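PDB 1X3L: hypothetical protein PH0495 from Pyrococcus horikoshii, which catalyses the ATP-dependent, magnesium-assisted phosphorylation of D-glycerate to 2-phosphoglycerate, and also accepts other nucleotides or pyrophosphate as phosphate donor. Local coordinates for residues V79-Y84 against S134-L139; A119-I124 against M184-G189; F318-V323 against A431-K436; N344-L349 against K398-H403. All blocks are in the same frame, centred on the assembly; numbering follows the deposited sequence.

Contact 1 (V79-Y84 against S134-L139); sequences VTKYGY and SALFEL. With SO4 (sulfate ion), chain B.
V79 and L136 meet at the C-terminal ends of the strands of the six-stranded parallel sheet, in an alpha/beta domain with the Rossmann-like strand order 3-2-1-4-5-6. Strand 75-81 ends here beside the short helix 133-136. No hydrogen bond joins the two segments; the contact rests on apolar packing. L136 has the largest share. Its CG is anti to the carbonyl carbon (chi1 -65°), which sends the two methyls to the strand. L136 CD2 rests on the backbone at T80 C, 3.7 Å away, and also meets K81 CG at 3.8 Å. The side chains of K81 and L136 cross at about a right angle. V79 works with both methyls. V79 CG2 comes to the edge of the F137 ring, near its plane, 4.0 Å from F137 CD1. V79 CG1 presses on the backbone carbonyl, only 3.0 Å from L136 O, so packing is tight there.

The side chain of K81 lies close to that of K58, which probably binds substrate. At the start of the helix sits a sulfate ion, probably from the crystallisation liquor, also held by G132 N and A206 N. S134 N donates to its O3 at 2.9 Å, with an N-H...O angle of 164°.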
# COMPACT_ATOMS: atom_id res chain seq x y z
N VAL A 79 17.38 0.94 0.23
CA VAL A 79 17.36 -0.23 -0.63
C VAL A 79 16.08 -0.23 -1.46
O VAL A 79 14.98 -0.28 -0.91
CB VAL A 79 17.42 -1.53 0.21
CG1 VAL A 79 17.68 -2.72 -0.70
CG2 VAL A 79 18.51 -1.40 1.27
N THR A 80 16.24 -0.17 -2.78
CA THR A 80 15.09 -0.13 -3.68
C THR A 80 15.30 -0.99 -4.92
O THR A 80 16.36 -1.58 -5.11
CB THR A 80 14.79 1.33 -4.10
OG1 THR A 80 13.53 1.39 -4.79
CG2 THR A 80 15.89 1.87 -5.01
N LYS A 81 14.27 -1.06 -5.77
CA LYS A 81 14.33 -1.85 -6.99
C LYS A 81 15.30 -1.29 -8.03
O LYS A 81 15.66 -0.12 -8.00
CB LYS A 81 12.94 -1.95 -7.62
CG LYS A 81 11.97 -2.83 -6.87
CD LYS A 81 10.60 -2.86 -7.55
CE LYS A 81 10.69 -3.37 -8.99
NZ LYS A 81 11.19 -4.77 -9.07
N TYR A 82 15.72 -2.16 -8.95
CA TYR A 82 16.63 -1.76 -10.02
C TYR A 82 15.93 -0.72 -10.89
O TYR A 82 14.80 -0.93 -11.33
CB TYR A 82 17.02 -2.98 -10.87
CG TYR A 82 17.87 -3.98 -10.13
CD1 TYR A 82 19.15 -3.65 -9.68
CD2 TYR A 82 17.39 -5.26 -9.85
CE1 TYR A 82 19.93 -4.56 -8.97
CE2 TYR A 82 18.16 -6.18 -9.14
CZ TYR A 82 19.42 -5.83 -8.70
OH TYR A 82 20.19 -6.73 -7.99
N GLY A 83 16.60 0.41 -11.11
CA GLY A 83 16.02 1.47 -11.92
C GLY A 83 15.43 2.59 -11.08
O GLY A 83 15.32 3.72 -11.54
N TYR A 84 15.05 2.27 -9.84
CA TYR A 84 14.45 3.26 -8.94
C TYR A 84 15.51 4.20 -8.36
O TYR A 84 15.18 5.14 -7.64
CB TYR A 84 13.61 2.56 -7.88
CG TYR A 84 12.38 1.86 -8.43
CD1 TYR A 84 12.48 0.96 -9.49
CD2 TYR A 84 11.12 2.11 -7.90
CE1 TYR A 84 11.35 0.33 -10.01
CE2 TYR A 84 9.98 1.48 -8.41
CZ TYR A 84 10.11 0.59 -9.47
OH TYR A 84 8.99 -0.03 -9.97
N SER A 134 10.09 -7.02 1.37
CA SER A 134 10.42 -8.40 1.71
C SER A 134 11.56 -8.98 0.87
O SER A 134 12.47 -9.62 1.41
CB SER A 134 9.20 -9.31 1.58
OG SER A 134 8.26 -9.05 2.60
N ALA A 135 11.51 -8.77 -0.44
CA ALA A 135 12.53 -9.28 -1.34
C ALA A 135 13.74 -8.35 -1.43
O ALA A 135 14.88 -8.80 -1.52
CB ALA A 135 11.94 -9.49 -2.73
N LEU A 136 13.48 -7.05 -1.40
CA LEU A 136 14.53 -6.04 -1.50
C LEU A 136 15.42 -5.95 -0.26
O LEU A 136 16.57 -5.53 -0.35
CB LEU A 136 13.92 -4.66 -1.74
CG LEU A 136 13.18 -4.40 -3.04
CD1 LEU A 136 12.45 -3.06 -2.95
CD2 LEU A 136 14.17 -4.42 -4.21
N PHE A 137 14.87 -6.34 0.88
CA PHE A 137 15.59 -6.24 2.14
C PHE A 137 15.53 -7.57 2.89
O PHE A 137 14.56 -7.85 3.59
CB PHE A 137 14.95 -5.14 2.98
CG PHE A 137 15.76 -4.70 4.15
CD1 PHE A 137 16.84 -3.85 3.99
CD2 PHE A 137 15.41 -5.10 5.44
CE1 PHE A 137 17.55 -3.38 5.09
CE2 PHE A 137 16.12 -4.65 6.55
CZ PHE A 137 17.19 -3.78 6.37
N GLU A 138 16.56 -8.39 2.73
CA GLU A 138 16.59 -9.69 3.39
C GLU A 138 17.98 -10.19 3.74
O GLU A 138 18.95 -9.94 3.03
CB GLU A 138 15.87 -10.72 2.51
CG GLU A 138 15.88 -12.14 3.07
CD GLU A 138 15.38 -12.22 4.51
OE1 GLU A 138 14.23 -11.81 4.76
OE2 GLU A 138 16.13 -12.68 5.38
N LEU A 139 18.05 -10.89 4.86
CA LEU A 139 19.28 -11.48 5.37
C LEU A 139 18.89 -12.75 6.11
O LEU A 139 18.36 -12.70 7.21
CB LEU A 139 19.98 -10.50 6.32
CG LEU A 139 21.33 -10.96 6.89
CD1 LEU A 139 22.29 -11.26 5.74
CD2 LEU A 139 21.89 -9.89 7.81
S SO4 B . 5.91 -6.87 0.40
O1 SO4 B . 5.55 -7.13 1.80
O2 SO4 B . 5.25 -7.86 -0.46
O3 SO4 B . 7.38 -6.95 0.23
O4 SO4 B . 5.47 -5.51 0.02

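Contact 2 (A119-I124 against M184-G189); sequences ARENDI and MIKGTG
The R120 guanidinium has K186 CD over one face, 3.5 Å from R120 NH2. The contact lies in the loops leading into the neighbouring parallel strands 124-129 and 188-194 of the Rossmann-like sheet. The R120 and K186 side chains run alongside each other and point the same way. K186 NZ is modelled 2.7 Å from R120 NH2; both are donors with like charge, so this spacing is doubtful. Both nitrogens have weak hydrogen bonds to N117 O. The E121 carboxylate meets the root of the K186 chain, E121 OE2 lying 3.7 Å from K186 CB. The D123 carboxylate has two partners. D123 OD2 accepts from R120 N within the turn at 2.7 Å, on the anti side and 34° out of plane, and D123 OD1 accepts from K50 N.

I124 and T188 form the parallel bridge. Before it, R120-D123 makes a type I turn that lies against G187. A side chain at G187 would clash with the carbonyl oxygens of R120 and D123, so glycine lets the backbones come this close. G187 CA approaches R120 O at 3.4 Å.

Two waters fill in further polar links. One joins A119 O to K186 N. The other joins R120 O to G187 N, the latter bond being weak. One direct hydrogen bond crosses the contact: T188 N donates to D123 O at 3.0 Å, almost straight at 173°.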
# COMPACT_ATOMS: atom_id res chain seq x y z
N ALA A 119 24.66 3.19 15.59
CA ALA A 119 23.72 4.08 16.28
C ALA A 119 23.72 3.80 17.78
O ALA A 119 23.68 2.64 18.20
CB ALA A 119 22.32 3.91 15.70
N ARG A 120 23.76 4.86 18.58
CA ARG A 120 23.78 4.74 20.04
C ARG A 120 22.41 4.89 20.70
O ARG A 120 21.45 5.29 20.05
CB ARG A 120 24.75 5.77 20.63
CG ARG A 120 26.21 5.61 20.20
CD ARG A 120 26.80 4.29 20.68
NE ARG A 120 26.60 3.21 19.72
CZ ARG A 120 26.72 1.91 20.01
NH1 ARG A 120 27.03 1.53 21.25
NH2 ARG A 120 26.52 1.00 19.07
N GLU A 121 22.34 4.58 21.99
CA GLU A 121 21.09 4.67 22.73
C GLU A 121 20.49 6.08 22.72
O GLU A 121 19.33 6.27 23.08
CB GLU A 121 21.28 4.23 24.18
CG GLU A 121 21.67 2.76 24.38
CD GLU A 121 23.06 2.43 23.87
OE1 GLU A 121 23.91 3.35 23.79
OE2 GLU A 121 23.33 1.24 23.56
N ASN A 122 21.28 7.07 22.33
CA ASN A 122 20.79 8.45 22.31
C ASN A 122 20.55 8.98 20.89
O ASN A 122 20.23 10.15 20.72
CB ASN A 122 21.77 9.36 23.05
CG ASN A 122 23.09 9.51 22.32
OD1 ASN A 122 23.75 8.53 22.00
ND2 ASN A 122 23.47 10.76 22.04
N ASP A 123 20.72 8.12 19.89
CA ASP A 123 20.50 8.53 18.51
C ASP A 123 19.10 8.12 18.05
O ASP A 123 18.45 7.27 18.66
CB ASP A 123 21.52 7.88 17.57
CG ASP A 123 22.94 8.27 17.89
OD1 ASP A 123 23.17 9.45 18.26
OD2 ASP A 123 23.83 7.41 17.76
N ILE A 124 18.64 8.73 16.96
CA ILE A 124 17.34 8.43 16.39
C ILE A 124 17.55 7.72 15.06
O ILE A 124 18.39 8.12 14.26
CB ILE A 124 16.52 9.72 16.15
CG1 ILE A 124 16.20 10.40 17.48
CG2 ILE A 124 15.24 9.40 15.37
CD1 ILE A 124 15.34 11.64 17.35
N MET A 184 17.12 -4.56 16.93
CA MET A 184 18.51 -4.14 16.77
C MET A 184 18.74 -2.65 17.01
O MET A 184 19.88 -2.19 17.03
CB MET A 184 19.02 -4.50 15.37
CG MET A 184 18.98 -5.99 15.06
SD MET A 184 19.44 -6.33 13.34
CE MET A 184 21.19 -6.72 13.54
N ILE A 185 17.66 -1.89 17.19
CA ILE A 185 17.77 -0.45 17.41
C ILE A 185 18.10 -0.15 18.88
O ILE A 185 17.29 -0.42 19.77
CB ILE A 185 16.47 0.27 17.02
CG1 ILE A 185 16.17 0.04 15.54
CG2 ILE A 185 16.58 1.75 17.32
CD1 ILE A 185 14.82 0.58 15.09
N LYS A 186 19.28 0.41 19.12
CA LYS A 186 19.71 0.72 20.48
C LYS A 186 19.11 2.02 21.01
O LYS A 186 18.95 2.19 22.22
CB LYS A 186 21.24 0.79 20.55
CG LYS A 186 21.93 -0.46 20.05
CD LYS A 186 23.44 -0.34 20.08
CE LYS A 186 24.10 -1.55 19.43
NZ LYS A 186 25.59 -1.52 19.50
N GLY A 187 18.79 2.93 20.10
CA GLY A 187 18.21 4.20 20.51
C GLY A 187 16.71 4.31 20.30
O GLY A 187 15.94 3.44 20.70
N THR A 188 16.29 5.39 19.66
CA THR A 188 14.88 5.60 19.38
C THR A 188 14.59 5.27 17.92
O THR A 188 15.23 5.80 17.01
CB THR A 188 14.47 7.06 19.64
OG1 THR A 188 14.61 7.35 21.04
CG2 THR A 188 13.02 7.28 19.24
N GLY A 189 13.62 4.39 17.70
CA GLY A 189 13.26 4.02 16.35
C GLY A 189 11.96 4.67 15.90
O GLY A 189 10.91 4.50 16.55
O HOH W 1 21.11 1.41 17.03
O HOH W 2 20.00 3.90 17.64

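Contact 3 (F318-V323 against A431-K436); sequences FEPPVV and AIVTSK
V322 and V433 form an antiparallel hydrogen-bonded pair, where strand 322-328 starts beside the end of strand 427-435. Both backbone bonds of the pair are made. V322 N donates to V433 O at 2.8 Å, and V433 N returns a bond to V322 O at 2.9 Å, with an N-H...O angle of 174°. V433 O also receives a close CA-H contact from P321 CA, at 3.1 Å. The next pair, V323 with I432, is non-hydrogen-bonded, and its backbone groups turn to the neighbouring strands. V323 bonds with K285 and Y287, and I432 with L361.

The ladder stops at P320 and P321, which have no N-H to give; the peptide before P321 is cis. Contact continues there through side chains. P320 CG touches V433 CG1 at 3.7 Å, and P320 CD meets K436 CG at 3.5 Å. With an alanine in place of P320, V433 CG1 and K436 CG would probably lose the ring they pack on, leaving a gap between them. V322 CG1 lies between the backbone N and carbonyl carbon (chi1 61°), and reaches V433 CB from there. E319 OE1 and K436 NZ attract each other only loosely, 4.3 Å apart, too far for a salt bridge. T434 OG1 has a weak bond to E359 O.

In the mixed sheet, strand 427-435 lies between strands 322-328 and 359-366. Helix 297-314 packs on the face of V322 and V433 through I311. Helix 6-20 meets I432 on the other face, where F284 touches V323 and I432.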
# COMPACT_ATOMS: atom_id res chain seq x y z
N PHE A 318 -28.16 10.45 3.00
CA PHE A 318 -27.66 11.81 3.17
C PHE A 318 -28.36 12.76 2.20
O PHE A 318 -28.81 12.34 1.13
CB PHE A 318 -26.16 11.89 2.89
CG PHE A 318 -25.34 10.83 3.57
CD1 PHE A 318 -24.71 9.84 2.82
CD2 PHE A 318 -25.19 10.83 4.95
CE1 PHE A 318 -23.94 8.86 3.44
CE2 PHE A 318 -24.42 9.86 5.58
CZ PHE A 318 -23.79 8.87 4.82
N GLU A 319 -28.43 14.04 2.56
CA GLU A 319 -29.03 15.06 1.70
C GLU A 319 -27.93 15.69 0.85
O GLU A 319 -26.86 16.01 1.36
CB GLU A 319 -29.66 16.18 2.54
CG GLU A 319 -30.92 15.82 3.32
CD GLU A 319 -32.14 15.63 2.44
OE1 GLU A 319 -32.10 16.01 1.25
OE2 GLU A 319 -33.16 15.11 2.95
N PRO A 320 -28.17 15.88 -0.46
CA PRO A 320 -27.14 16.50 -1.30
C PRO A 320 -27.03 17.95 -0.84
O PRO A 320 -27.95 18.46 -0.21
CB PRO A 320 -27.72 16.41 -2.71
CG PRO A 320 -28.73 15.29 -2.63
CD PRO A 320 -29.34 15.49 -1.27
N PRO A 321 -25.91 18.64 -1.15
CA PRO A 321 -24.73 18.19 -1.89
C PRO A 321 -23.88 17.32 -0.99
O PRO A 321 -23.56 17.70 0.14
CB PRO A 321 -24.04 19.49 -2.26
CG PRO A 321 -24.31 20.36 -1.07
CD PRO A 321 -25.78 20.07 -0.78
N VAL A 322 -23.49 16.15 -1.49
CA VAL A 322 -22.71 15.25 -0.66
C VAL A 322 -21.67 14.49 -1.46
O VAL A 322 -21.80 14.29 -2.67
CB VAL A 322 -23.66 14.27 0.07
CG1 VAL A 322 -24.44 13.45 -0.96
CG2 VAL A 322 -22.89 13.38 1.02
N VAL A 323 -20.60 14.09 -0.76
CA VAL A 323 -19.52 13.31 -1.35
C VAL A 323 -19.36 12.04 -0.52
O VAL A 323 -19.28 12.10 0.71
CB VAL A 323 -18.18 14.07 -1.33
CG1 VAL A 323 -17.05 13.14 -1.75
CG2 VAL A 323 -18.24 15.27 -2.26
N ALA A 431 -18.07 9.31 -5.02
CA ALA A 431 -19.41 9.54 -5.56
C ALA A 431 -19.88 10.93 -5.14
O ALA A 431 -19.91 11.25 -3.95
CB ALA A 431 -20.38 8.47 -5.06
N ILE A 432 -20.23 11.76 -6.11
CA ILE A 432 -20.67 13.11 -5.81
C ILE A 432 -22.11 13.35 -6.24
O ILE A 432 -22.48 13.02 -7.36
CB ILE A 432 -19.78 14.16 -6.52
CG1 ILE A 432 -18.31 13.93 -6.16
CG2 ILE A 432 -20.22 15.56 -6.14
CD1 ILE A 432 -17.34 14.74 -7.00
N VAL A 433 -22.91 13.91 -5.34
CA VAL A 433 -24.29 14.26 -5.67
C VAL A 433 -24.42 15.74 -5.30
O VAL A 433 -24.28 16.11 -4.14
CB VAL A 433 -25.32 13.44 -4.88
CG1 VAL A 433 -26.72 13.78 -5.35
CG2 VAL A 433 -25.05 11.95 -5.06
N THR A 434 -24.66 16.58 -6.29
CA THR A 434 -24.76 18.01 -6.04
C THR A 434 -26.19 18.49 -5.82
O THR A 434 -26.41 19.55 -5.24
CB THR A 434 -24.15 18.81 -7.21
OG1 THR A 434 -24.75 18.40 -8.44
CG2 THR A 434 -22.65 18.56 -7.29
N SER A 435 -27.17 17.71 -6.26
CA SER A 435 -28.55 18.11 -6.11
C SER A 435 -29.51 16.94 -6.30
O SER A 435 -29.16 15.95 -6.94
CB SER A 435 -28.87 19.21 -7.13
OG SER A 435 -30.21 19.65 -7.01
N LYS A 436 -30.71 17.06 -5.74
CA LYS A 436 -31.73 16.02 -5.86
C LYS A 436 -32.46 16.16 -7.19
O LYS A 436 -32.38 17.25 -7.80
CB LYS A 436 -32.74 16.12 -4.72
CG LYS A 436 -32.16 15.82 -3.34
CD LYS A 436 -33.19 16.03 -2.24
CE LYS A 436 -34.40 15.12 -2.43
NZ LYS A 436 -35.40 15.29 -1.33

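Contact 4 (N344-L349 against K398-H403); sequences NQEIAL and KVLKEH
E346 and H403 are brought together by an outstretched chain and a turned ring. The glutamate is extended at chi2 (-164°), which carries its carboxylate across to the end of helix 396-401. There H403 ends the helix in a Schellman motif. H403 CG is anti to the carbonyl carbon (chi1 -64°), which swings the ring toward helix 343-351 with ND1 toward E346. The contact joins helices 343-351 and 396-401 within the MOFRL family region, far from K58.

H403 ND1 donates to E346 OE2 at 2.6 Å, nearly straight at 175°. The oxygen uses its syn lone pair, and carboxylate and ring are nearly coplanar. This His-carboxylate bond would probably make the ring more basic. The second oxygen, E346 OE1, takes a bond at 2.6 Å from a water that also donates to L400 O. L400 O lies 3.4 Å above the plane of the H403 ring, offset toward its rim. An alanine in place of E346 would probably leave H403 ND1 without its acceptor and its ring freer to turn.

Beside the polar pair the helices pack through apolar groups. L400 CD2 touches E346 CG at 3.7 Å and L349 CD2 at 4.0 Å. L349 CD2 also meets V399 CG1 at 3.9 Å.

Helix 297-314 borders the contact through K298, which touches both E346 and L400. On another side S405 of helix 405-411 packs on E346 and L349.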
# COMPACT_ATOMS: atom_id res chain seq x y z
N ASN A 344 -11.77 -0.75 -11.67
CA ASN A 344 -12.33 0.60 -11.54
C ASN A 344 -13.09 1.04 -12.81
O ASN A 344 -14.10 1.72 -12.75
CB ASN A 344 -11.18 1.57 -11.26
CG ASN A 344 -10.69 1.34 -9.85
OD1 ASN A 344 -11.45 1.39 -8.89
ND2 ASN A 344 -9.38 1.07 -9.74
N GLN A 345 -12.62 0.62 -13.98
CA GLN A 345 -13.34 0.97 -15.20
C GLN A 345 -14.70 0.27 -15.19
O GLN A 345 -15.70 0.83 -15.65
CB GLN A 345 -12.55 0.53 -16.43
CG GLN A 345 -11.27 1.34 -16.63
CD GLN A 345 -10.35 0.69 -17.64
OE1 GLN A 345 -10.66 0.63 -18.83
NE2 GLN A 345 -9.23 0.17 -17.17
N GLU A 346 -14.76 -0.94 -14.65
CA GLU A 346 -16.05 -1.64 -14.61
C GLU A 346 -16.97 -1.07 -13.53
O GLU A 346 -18.19 -1.07 -13.69
CB GLU A 346 -15.85 -3.15 -14.43
CG GLU A 346 -15.61 -3.86 -15.77
CD GLU A 346 -15.79 -5.37 -15.71
OE1 GLU A 346 -16.55 -5.86 -14.85
OE2 GLU A 346 -15.17 -6.07 -16.55
N ILE A 347 -16.39 -0.56 -12.44
CA ILE A 347 -17.20 0.05 -11.39
C ILE A 347 -17.92 1.25 -12.00
O ILE A 347 -19.14 1.40 -11.88
CB ILE A 347 -16.33 0.57 -10.22
CG1 ILE A 347 -15.81 -0.60 -9.38
CG2 ILE A 347 -17.14 1.55 -9.38
CD1 ILE A 347 -14.89 -0.17 -8.24
N ALA A 348 -17.14 2.12 -12.64
CA ALA A 348 -17.65 3.33 -13.27
C ALA A 348 -18.70 3.04 -14.34
O ALA A 348 -19.79 3.62 -14.32
CB ALA A 348 -16.51 4.12 -13.89
N LEU A 349 -18.38 2.14 -15.26
CA LEU A 349 -19.30 1.82 -16.35
C LEU A 349 -20.58 1.16 -15.85
O LEU A 349 -21.67 1.46 -16.33
CB LEU A 349 -18.61 0.92 -17.38
CG LEU A 349 -19.45 0.54 -18.61
CD1 LEU A 349 -19.78 1.80 -19.42
CD2 LEU A 349 -18.68 -0.45 -19.47
N LYS A 398 -23.79 -5.78 -22.29
CA LYS A 398 -22.99 -6.66 -23.13
C LYS A 398 -21.51 -6.35 -22.98
O LYS A 398 -20.68 -7.26 -22.93
CB LYS A 398 -23.40 -6.51 -24.60
CG LYS A 398 -22.69 -7.47 -25.55
CD LYS A 398 -23.06 -7.21 -27.01
CE LYS A 398 -22.55 -5.84 -27.49
NZ LYS A 398 -22.90 -5.58 -28.92
N VAL A 399 -21.17 -5.07 -22.92
CA VAL A 399 -19.78 -4.65 -22.78
C VAL A 399 -19.20 -5.19 -21.47
O VAL A 399 -18.07 -5.67 -21.44
CB VAL A 399 -19.64 -3.11 -22.79
CG1 VAL A 399 -18.18 -2.72 -22.57
CG2 VAL A 399 -20.15 -2.55 -24.11
N LEU A 400 -19.98 -5.11 -20.40
CA LEU A 400 -19.53 -5.60 -19.10
C LEU A 400 -19.39 -7.12 -19.12
O LEU A 400 -18.46 -7.68 -18.56
CB LEU A 400 -20.50 -5.16 -18.00
CG LEU A 400 -20.39 -3.67 -17.62
CD1 LEU A 400 -21.57 -3.25 -16.77
CD2 LEU A 400 -19.07 -3.44 -16.88
N LYS A 401 -20.33 -7.79 -19.79
CA LYS A 401 -20.30 -9.25 -19.89
C LYS A 401 -19.01 -9.68 -20.60
O LYS A 401 -18.37 -10.64 -20.21
CB LYS A 401 -21.52 -9.74 -20.67
CG LYS A 401 -21.57 -11.25 -20.92
CD LYS A 401 -22.77 -11.60 -21.79
CE LYS A 401 -22.81 -13.09 -22.13
NZ LYS A 401 -23.95 -13.41 -23.03
N GLU A 402 -18.64 -8.93 -21.63
CA GLU A 402 -17.43 -9.21 -22.39
C GLU A 402 -16.18 -8.64 -21.73
O GLU A 402 -15.07 -8.84 -22.23
CB GLU A 402 -17.56 -8.62 -23.80
CG GLU A 402 -18.50 -9.38 -24.71
CD GLU A 402 -18.86 -8.59 -25.95
OE1 GLU A 402 -17.98 -7.88 -26.48
OE2 GLU A 402 -20.02 -8.68 -26.40
N HIS A 403 -16.36 -7.93 -20.62
CA HIS A 403 -15.23 -7.33 -19.91
C HIS A 403 -14.39 -6.48 -20.86
O HIS A 403 -13.18 -6.62 -20.97
CB HIS A 403 -14.37 -8.42 -19.27
CG HIS A 403 -15.09 -9.18 -18.21
ND1 HIS A 403 -15.57 -8.59 -17.06
CD2 HIS A 403 -15.48 -10.48 -18.14
CE1 HIS A 403 -16.21 -9.48 -16.33
NE2 HIS A 403 -16.17 -10.64 -16.97
O HOH W 3 -18.47 -7.44 -15.70

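From the N terminus, strand 75-81 opens contact 1 and the loop after helix 103-118 opens contact 2. Contact 1 then closes at helix 133-136, and contact 2 at the start of strand 188-194. The two loops therefore cross. Both reach the same parallel sheet, with their centres 23 Å apart. The chain then enters its other half, where strand 322-328 opens contact 3. Contact 4 opens on helix 343-351 and closes at helix 396-401, so it is nested inside the long loop that contact 3 closes at strand 427-435. Contact 3 thus ties the end of the modelled chain into the mixed sheet, while contact 4 joins two helices. Contacts 2 and 3 lie on opposite sides of the chain's centre.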